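Local structure of ribonucleoside-diphosphate reductase subunit beta (6ZJK) at residues Phe212-Thr217 against Asn289-Leu294; Ile230-Asn235 against Asp332-Leu337; Glu300-Tyr305 against His326-Ile331. The protein probably serves as the metal-binding R2 subunit of a class I ribonucleotide reductase, whose iron centre supports the reduction of ribonucleoside diphosphates to 2'-deoxyribonucleoside diphosphates. All coordinates share one frame; numbering follows the deposited sequence.

Contact 1: Phe212-Thr217 against Asn289-Leu294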
# COMPACT_ATOMS: atom_id res chain seq x y z
N PHE A 212 -7.86 17.66 13.90
CA PHE A 212 -8.89 16.91 14.56
C PHE A 212 -9.61 17.76 15.58
O PHE A 212 -10.78 17.66 15.73
CB PHE A 212 -8.44 15.62 15.28
CG PHE A 212 -7.70 14.63 14.44
CD1 PHE A 212 -8.13 14.30 13.19
CD2 PHE A 212 -6.59 14.01 14.93
CE1 PHE A 212 -7.44 13.41 12.42
CE2 PHE A 212 -5.89 13.12 14.17
CZ PHE A 212 -6.33 12.82 12.91
N SER A 213 -8.91 18.60 16.31
CA SER A 213 -9.57 19.38 17.35
C SER A 213 -10.62 20.33 16.77
O SER A 213 -11.56 20.70 17.49
CB SER A 213 -8.55 20.14 18.20
OG SER A 213 -7.90 21.18 17.48
N PHE A 214 -10.49 20.73 15.50
CA PHE A 214 -11.53 21.57 14.89
C PHE A 214 -12.83 20.80 14.72
O PHE A 214 -13.91 21.27 15.12
CB PHE A 214 -11.06 22.14 13.55
CG PHE A 214 -12.16 22.86 12.78
CD1 PHE A 214 -12.58 24.12 13.19
CD2 PHE A 214 -12.77 22.28 11.68
CE1 PHE A 214 -13.60 24.79 12.51
CE2 PHE A 214 -13.79 22.93 10.98
CZ PHE A 214 -14.21 24.19 11.41
N PHE A 215 -12.76 19.61 14.11
CA PHE A 215 -13.97 18.84 13.83
C PHE A 215 -14.62 18.35 15.11
O PHE A 215 -15.86 18.38 15.22
CB PHE A 215 -13.64 17.69 12.87
CG PHE A 215 -13.19 18.18 11.54
CD1 PHE A 215 -14.11 18.68 10.63
CD2 PHE A 215 -11.84 18.25 11.24
CE1 PHE A 215 -13.69 19.20 9.41
CE2 PHE A 215 -11.41 18.77 10.03
CZ PHE A 215 -12.34 19.24 9.11
N TYR A 216 -13.82 17.99 16.13
CA TYR A 216 -14.39 17.65 17.43
C TYR A 216 -15.04 18.86 18.08
O TYR A 216 -16.09 18.73 18.73
CB TYR A 216 -13.32 17.05 18.36
CG TYR A 216 -12.67 15.77 17.84
CD1 TYR A 216 -13.29 14.99 16.85
CD2 TYR A 216 -11.45 15.32 18.35
CE1 TYR A 216 -12.70 13.83 16.35
CE2 TYR A 216 -10.84 14.13 17.86
CZ TYR A 216 -11.47 13.39 16.88
OH TYR A 216 -10.88 12.21 16.39
N THR A 217 -14.44 20.05 17.93
CA THR A 217 -15.06 21.26 18.49
C THR A 217 -16.39 21.55 17.82
O THR A 217 -17.33 21.98 18.50
CB THR A 217 -14.11 22.46 18.39
OG1 THR A 217 -12.98 22.26 19.25
CG2 THR A 217 -14.82 23.74 18.81
N ASN A 289 -10.74 33.55 15.67
CA ASN A 289 -11.57 33.81 16.83
C ASN A 289 -13.04 33.80 16.52
O ASN A 289 -13.80 34.46 17.14
CB ASN A 289 -11.17 35.10 17.57
CG ASN A 289 -9.79 35.01 18.17
OD1 ASN A 289 -9.50 34.15 18.96
ND2 ASN A 289 -8.92 35.87 17.74
N GLU A 290 -13.44 32.99 15.58
CA GLU A 290 -14.86 32.92 15.29
C GLU A 290 -15.41 31.51 15.46
O GLU A 290 -16.60 31.29 15.18
CB GLU A 290 -15.17 33.41 13.88
CG GLU A 290 -14.74 34.85 13.62
CD GLU A 290 -15.17 35.36 12.29
OE1 GLU A 290 -16.36 35.20 11.96
OE2 GLU A 290 -14.30 35.82 11.52
N ILE A 291 -14.62 30.57 15.98
CA ILE A 291 -15.11 29.24 16.31
C ILE A 291 -15.30 29.15 17.82
O ILE A 291 -14.33 29.27 18.59
CB ILE A 291 -14.17 28.13 15.80
CG1 ILE A 291 -13.84 28.34 14.33
CG2 ILE A 291 -14.81 26.76 15.98
CD1 ILE A 291 -15.08 28.47 13.46
N LEU A 292 -16.55 28.92 18.23
CA LEU A 292 -16.89 28.83 19.65
C LEU A 292 -16.19 27.65 20.32
O LEU A 292 -16.26 26.52 19.83
CB LEU A 292 -18.40 28.69 19.76
CG LEU A 292 -19.01 28.61 21.15
CD1 LEU A 292 -19.19 30.03 21.71
CD2 LEU A 292 -20.33 27.86 21.08
N GLY A 293 -15.54 27.91 21.46
CA GLY A 293 -14.80 26.87 22.15
C GLY A 293 -13.33 26.80 21.81
O GLY A 293 -12.59 26.05 22.46
N LEU A 294 -12.88 27.56 20.82
CA LEU A 294 -11.47 27.73 20.49
C LEU A 294 -11.09 29.20 20.58
O LEU A 294 -11.91 30.09 20.32
CB LEU A 294 -11.15 27.22 19.09
CG LEU A 294 -11.26 25.71 18.79
CD1 LEU A 294 -11.06 25.47 17.33
CD2 LEU A 294 -10.20 24.93 19.57
O HOH W 1 -13.29 23.32 21.86
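Thr217 and Phe214, one helical turn apart on helix 190-220, meet Ile291, Leu292 and Leu294 of a connecting loop, whose residues Ile291-Leu294 form a type II beta turn. The turn lies between helices 262-287 and 296-313 in the all-helical R2 fold. Its closing backbone bond, Leu294 N to Ile291 O, measures 3.2 Å. Gly293, at phi 95° and psi -9°, takes the position where a CB would collide with the carbonyl oxygen of Leu292.

Thr217 carries most of the first shell. Its methyl CG2 sits 3.3 Å from Leu292 O and also meets Ile291 CG2, while OG1 lies near Leu294 CG and CD2. CG2 stands anti to the backbone N of Thr217, which sends the methyl to the turn and swings OG1 back beside its own helix. The bond from Thr217 OG1 to Ser213 O, 2.7 Å long, pins that rotation; because Thr217 N binds the same oxygen, Ser213 O has two donors.

Phe214 adds an aromatic edge. Ring atom CE1 reaches Ile291 CG1 at 4.0 Å, and Ile291 comes to the ring in its plane, at the edge, the two side chains crossing at about a right angle. With chi1 of 172° the Phe214 ring extends to the loop although its CB does not point there.

Farther out, helix 90-118 packs on both partners, Ala95 and Ile99 against Phe214 and Glu92 against Ile291, while Trp330 lies against Thr217. No direct hydrogen bond joins the two segments. A water bridges them instead, donating to Thr217 OG1 at 2.8 Å and to Gly293 O at 2.9 Å.

Contact 2: Ile230-Asn235 against Asp332-Leu337; sequences IFKYIN and DGFSKL
Lys232, on helix 225-255, runs along the backbone of Phe334-Lys336 and can be followed atom by atom. Its CB touches Leu337 CD2 at 3.9 Å and also lies near Ser335 O. CG approaches that same Ser335 oxygen to 3.4 Å, and CD lies about equally far from Ser335 O and Lys336 O. CE then closes on the carbonyl oxygen of Phe334. Lys232 NZ stands 3.1 Å from Phe334 O, and the carbonyl oxygen of Lys336 is farther off. The chain is extended beyond CG (chi2 174°), which carries the ammonium from Ser335 O to Phe334 O. At its end NZ lies above the face of the Phe334 ring, 4.9 Å from the centroid and 21° off the normal, a cation-pi contact. The carbonyl oxygens along this path would probably help to stabilise the positive charge.

Next on the helix, Tyr233 receives Leu337 on one face. Leu337 CD1 is 3.9 Å from the ring centroid and 13° off the normal, the geometry of a CH-pi contact, and CD2 meets CE2 of the ring. One methyl thus lies over the centre of the ring while the other bridges to Lys232 CB. Trp71 also stacks with Tyr233.

On the adjacent turn Asn235 ND2 packs against Ser335 CB; the polar partner of this amide is Tyr216 of helix 190-220. Between the backbones a water donates to both Lys232 O and Ser335 O, the latter at 2.6 Å.

Phe334, at the end of the last modelled helix, and the residues after it thereby pack on the outside of helix 225-255, which supplies Glu238 and His241 to the iron site and belongs to the ferritin-like helical bundle of R2 subunits.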
# COMPACT_ATOMS: atom_id res chain seq x y z
N ILE A 230 -16.17 10.13 11.16
CA ILE A 230 -15.10 9.79 10.22
C ILE A 230 -13.73 10.19 10.78
O ILE A 230 -12.78 9.40 10.71
CB ILE A 230 -15.36 10.44 8.84
CG1 ILE A 230 -16.54 9.75 8.16
CG2 ILE A 230 -14.14 10.34 7.95
CD1 ILE A 230 -16.95 10.38 6.80
N PHE A 231 -13.62 11.38 11.40
CA PHE A 231 -12.30 11.79 11.89
C PHE A 231 -11.84 10.96 13.09
O PHE A 231 -10.64 10.83 13.29
CB PHE A 231 -12.26 13.30 12.19
CG PHE A 231 -11.98 14.13 10.96
CD1 PHE A 231 -10.67 14.21 10.46
CD2 PHE A 231 -13.01 14.73 10.24
CE1 PHE A 231 -10.39 14.92 9.28
CE2 PHE A 231 -12.75 15.45 9.05
CZ PHE A 231 -11.44 15.54 8.57
N LYS A 232 -12.76 10.39 13.88
CA LYS A 232 -12.34 9.47 14.93
C LYS A 232 -11.68 8.22 14.35
O LYS A 232 -10.73 7.69 14.93
CB LYS A 232 -13.52 9.06 15.81
CG LYS A 232 -14.07 10.17 16.70
CD LYS A 232 -15.32 9.69 17.41
CE LYS A 232 -15.92 10.77 18.27
NZ LYS A 232 -17.09 10.27 19.07
N TYR A 233 -12.18 7.73 13.21
CA TYR A 233 -11.55 6.57 12.60
C TYR A 233 -10.16 6.91 12.08
O TYR A 233 -9.21 6.12 12.24
CB TYR A 233 -12.43 6.01 11.47
CG TYR A 233 -13.55 5.14 11.97
CD1 TYR A 233 -13.33 3.78 12.24
CD2 TYR A 233 -14.81 5.66 12.19
CE1 TYR A 233 -14.35 2.98 12.70
CE2 TYR A 233 -15.85 4.86 12.64
CZ TYR A 233 -15.61 3.51 12.89
OH TYR A 233 -16.64 2.71 13.35
N ILE A 234 -10.02 8.08 11.54
CA ILE A 234 -8.76 8.51 11.04
C ILE A 234 -7.79 8.68 12.20
O ILE A 234 -6.67 8.36 12.08
CB ILE A 234 -8.87 9.83 10.31
CG1 ILE A 234 -9.83 9.72 9.12
CG2 ILE A 234 -7.56 10.29 9.79
CD1 ILE A 234 -9.74 10.89 8.20
N ASN A 235 -8.26 9.23 13.30
CA ASN A 235 -7.49 9.46 14.52
C ASN A 235 -6.97 8.10 14.99
O ASN A 235 -5.85 7.98 15.19
CB ASN A 235 -8.36 10.11 15.57
CG ASN A 235 -7.57 10.83 16.66
OD1 ASN A 235 -6.41 10.62 16.87
ND2 ASN A 235 -8.25 11.71 17.32
N ASP A 332 -9.73 13.73 24.87
CA ASP A 332 -9.26 12.35 24.94
C ASP A 332 -10.42 11.37 24.98
O ASP A 332 -10.45 10.39 24.23
CB ASP A 332 -8.33 12.16 26.14
CG ASP A 332 -7.03 12.91 25.98
OD1 ASP A 332 -6.85 13.52 24.89
OD2 ASP A 332 -6.19 12.88 26.89
N GLY A 333 -11.42 11.64 25.83
CA GLY A 333 -12.59 10.78 25.87
C GLY A 333 -13.47 10.96 24.64
O GLY A 333 -14.06 10.00 24.14
N PHE A 334 -13.55 12.19 24.13
CA PHE A 334 -14.43 12.48 22.99
C PHE A 334 -13.98 11.74 21.73
O PHE A 334 -14.81 11.23 20.98
CB PHE A 334 -14.49 13.99 22.74
CG PHE A 334 -15.57 14.40 21.79
CD1 PHE A 334 -15.34 14.43 20.42
CD2 PHE A 334 -16.82 14.77 22.27
CE1 PHE A 334 -16.35 14.82 19.54
CE2 PHE A 334 -17.84 15.15 21.40
CZ PHE A 334 -17.60 15.19 20.03
N SER A 335 -12.67 11.67 21.49
CA SER A 335 -12.14 11.08 20.27
C SER A 335 -12.28 9.56 20.20
O SER A 335 -12.02 8.99 19.14
CB SER A 335 -10.66 11.46 20.13
OG SER A 335 -9.88 10.82 21.14
N LYS A 336 -12.70 8.91 21.28
CA LYS A 336 -12.76 7.45 21.32
C LYS A 336 -14.03 6.92 20.66
O LYS A 336 -15.05 7.61 20.58
CB LYS A 336 -12.70 6.96 22.76
CG LYS A 336 -11.34 6.46 23.19
CD LYS A 336 -10.24 7.48 22.90
CE LYS A 336 -8.89 7.04 23.47
NZ LYS A 336 -7.88 8.13 23.33
N LEU A 337 -13.93 5.70 20.14
CA LEU A 337 -15.08 5.04 19.53
C LEU A 337 -15.81 4.14 20.52
O LEU A 337 -17.03 4.24 20.68
CB LEU A 337 -14.64 4.23 18.30
CG LEU A 337 -14.21 5.12 17.14
CD1 LEU A 337 -13.32 4.38 16.16
CD2 LEU A 337 -15.44 5.71 16.43
O HOH W 2 -10.37 7.68 17.69

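Contact 3: Glu300-Tyr305 against His326-Ile331; sequences ERYIKY and HPMEWI
The backbones come closest where Pro327 lies 6.0 Å from Tyr302 and His326 6.7 Å from Tyr305, CA to CA, with 300-305 helical and His326-Met328 in a turn leading toward helix 330-334. Pro327 rests directly on the helix: CG sits 3.7 Å from Tyr302 CA, CD lies by Tyr305 CG, and CB meets the edge of the Arg301 guanidinium at NE.

An aromatic cluster of Tyr302, Tyr305 and His326 extends from this core. Tyr305 makes an offset stack with the imidazole, centroids 4.6 Å apart and planes at 29°, and takes His326 CA over its own face. Its CE2 lies above one imidazole face; Glu329 CA covers the opposite one. Tyr302 instead meets His326 rim to rim, CE1 to CE1 at 3.6 Å, with planes only 14° apart.

Over one face of the Tyr302 ring stands Met328 SD, 4.1 Å from the centroid, a Met-aromatic contact in the conformer described, one of two deposited. The tyrosine's CG is anti to its backbone N, which stretches the ring away from the helix until OH touches Ile331 CD1.

ND1 is the firmly held nitrogen of His326: it accepts from Met328 N at 3.1 Å, with the donor 30° out of the ring plane. NE2 has looser partners, a water shared with Tyr302 OH and a weak hydrogen bond to Asp332 OD1. Acceptance at ND1 implies that any proton of a neutral imidazole would probably reside on NE2.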
# COMPACT_ATOMS: atom_id res chain seq x y z
N GLU A 300 -2.63 27.67 21.15
CA GLU A 300 -1.21 27.76 21.44
C GLU A 300 -0.81 26.74 22.46
O GLU A 300 0.09 26.02 22.27
CB GLU A 300 -0.90 29.12 22.03
CG GLU A 300 0.55 29.51 22.03
CD GLU A 300 0.95 30.52 23.13
OE1 GLU A 300 0.07 31.08 23.78
OE2 GLU A 300 2.14 30.76 23.34
N ARG A 301 -1.53 26.70 23.53
CA ARG A 301 -1.23 25.78 24.62
C ARG A 301 -1.44 24.32 24.20
O ARG A 301 -0.65 23.45 24.59
CB ARG A 301 -2.09 26.15 25.83
CG ARG A 301 -1.74 27.52 26.48
CD ARG A 301 -2.56 27.79 27.77
NE ARG A 301 -2.55 26.61 28.62
CZ ARG A 301 -1.72 26.36 29.63
NH1 ARG A 301 -0.78 27.24 29.98
NH2 ARG A 301 -1.83 25.21 30.29
N TYR A 302 -2.45 24.04 23.38
CA TYR A 302 -2.70 22.64 23.03
C TYR A 302 -1.57 22.09 22.16
O TYR A 302 -1.04 21.01 22.44
CB TYR A 302 -4.05 22.49 22.33
CG TYR A 302 -4.40 21.07 21.97
CD1 TYR A 302 -4.29 20.03 22.90
CD2 TYR A 302 -4.88 20.75 20.69
CE1 TYR A 302 -4.62 18.73 22.56
CE2 TYR A 302 -5.21 19.45 20.35
CZ TYR A 302 -5.08 18.44 21.28
OH TYR A 302 -5.42 17.16 20.93
N ILE A 303 -1.17 22.83 21.13
CA ILE A 303 -0.12 22.35 20.24
C ILE A 303 1.19 22.16 20.99
O ILE A 303 1.88 21.14 20.81
CB ILE A 303 0.06 23.32 19.05
CG1 ILE A 303 -1.27 23.54 18.31
CG2 ILE A 303 1.11 22.78 18.09
CD1 ILE A 303 -1.93 22.27 17.87
N LYS A 304 1.55 23.11 21.87
CA LYS A 304 2.79 22.99 22.63
C LYS A 304 2.75 21.78 23.55
O LYS A 304 3.76 21.08 23.70
CB LYS A 304 3.06 24.28 23.43
CG LYS A 304 3.53 25.44 22.57
CD LYS A 304 3.87 26.72 23.36
CE LYS A 304 4.26 27.87 22.42
NZ LYS A 304 4.50 29.19 23.11
N TYR A 305 1.61 21.54 24.20
CA TYR A 305 1.46 20.37 25.06
C TYR A 305 1.67 19.08 24.27
O TYR A 305 2.29 18.13 24.76
CB TYR A 305 0.08 20.37 25.72
CG TYR A 305 -0.31 19.07 26.40
CD1 TYR A 305 0.11 18.78 27.69
CD2 TYR A 305 -1.10 18.14 25.74
CE1 TYR A 305 -0.25 17.58 28.30
CE2 TYR A 305 -1.46 16.95 26.33
CZ TYR A 305 -1.04 16.67 27.61
OH TYR A 305 -1.41 15.47 28.19
N HIS A 326 -2.87 19.18 30.59
CA HIS A 326 -3.59 19.09 29.33
C HIS A 326 -4.62 20.21 29.27
O HIS A 326 -5.53 20.24 30.11
CB HIS A 326 -4.25 17.71 29.23
CG HIS A 326 -4.77 17.39 27.87
ND1 HIS A 326 -5.21 18.35 26.98
CD2 HIS A 326 -4.95 16.19 27.26
CE1 HIS A 326 -5.62 17.76 25.87
NE2 HIS A 326 -5.48 16.45 26.02
N PRO A 327 -4.53 21.13 28.31
CA PRO A 327 -5.44 22.28 28.31
C PRO A 327 -6.82 22.01 27.74
O PRO A 327 -7.71 22.85 27.92
CB PRO A 327 -4.68 23.31 27.46
CG PRO A 327 -3.86 22.47 26.53
CD PRO A 327 -3.49 21.22 27.27
N MET A 328 -7.03 20.88 27.06
CA MET A 328 -8.32 20.51 26.48
C MET A 328 -8.61 19.04 26.78
O MET A 328 -8.75 18.22 25.88
CB MET A 328 -8.35 20.72 24.97
CG MET A 328 -7.91 22.07 24.46
SD MET A 328 -8.00 22.09 22.66
CE MET A 328 -9.76 21.87 22.39
N GLU A 329 -8.70 18.69 28.07
CA GLU A 329 -8.74 17.29 28.47
C GLU A 329 -9.93 16.52 27.88
O GLU A 329 -9.85 15.29 27.75
CB GLU A 329 -8.72 17.18 30.00
CG GLU A 329 -8.48 15.75 30.42
CD GLU A 329 -7.67 15.62 31.68
OE1 GLU A 329 -6.95 16.59 32.03
OE2 GLU A 329 -7.71 14.53 32.29
N TRP A 330 -11.03 17.22 27.61
CA TRP A 330 -12.24 16.56 27.11
C TRP A 330 -12.00 15.83 25.80
O TRP A 330 -12.74 14.89 25.50
CB TRP A 330 -13.37 17.58 26.93
CG TRP A 330 -13.06 18.63 25.89
CD1 TRP A 330 -12.47 19.86 26.10
CD2 TRP A 330 -13.32 18.55 24.48
NE1 TRP A 330 -12.35 20.54 24.90
CE2 TRP A 330 -12.87 19.76 23.90
CE3 TRP A 330 -13.89 17.58 23.65
CZ2 TRP A 330 -12.97 20.01 22.53
CZ3 TRP A 330 -14.00 17.84 22.28
CH2 TRP A 330 -13.54 19.04 21.74
N ILE A 331 -10.99 16.23 25.02
CA ILE A 331 -10.74 15.63 23.71
C ILE A 331 -10.44 14.14 23.82
O ILE A 331 -10.81 13.34 22.93
CB ILE A 331 -9.59 16.37 23.00
CG1 ILE A 331 -10.06 17.70 22.44
CG2 ILE A 331 -9.07 15.56 21.83
CD1 ILE A 331 -8.97 18.43 21.70
O HOH W 3 -5.54 15.00 23.21

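From the N terminus, the chain first enters these contacts on helix 190-220 and next on helix 225-255. Contact 1 closes a long loop when the turn after helix 262-287 returns to helix 190-220. Contact 3 follows in series, a short loop bringing 326-331 back to helix 296-313. Contact 2 closes last, joining the last modelled residues to helix 225-255; its span encloses contact 3 and crosses that of contact 1. Physically the three meet around helix 190-220: Tyr216 packs on Ser335, Trp330 packs on Tyr216, and Ile331 on Ser213, while helix 330-334 serves both contacts 2 and 3.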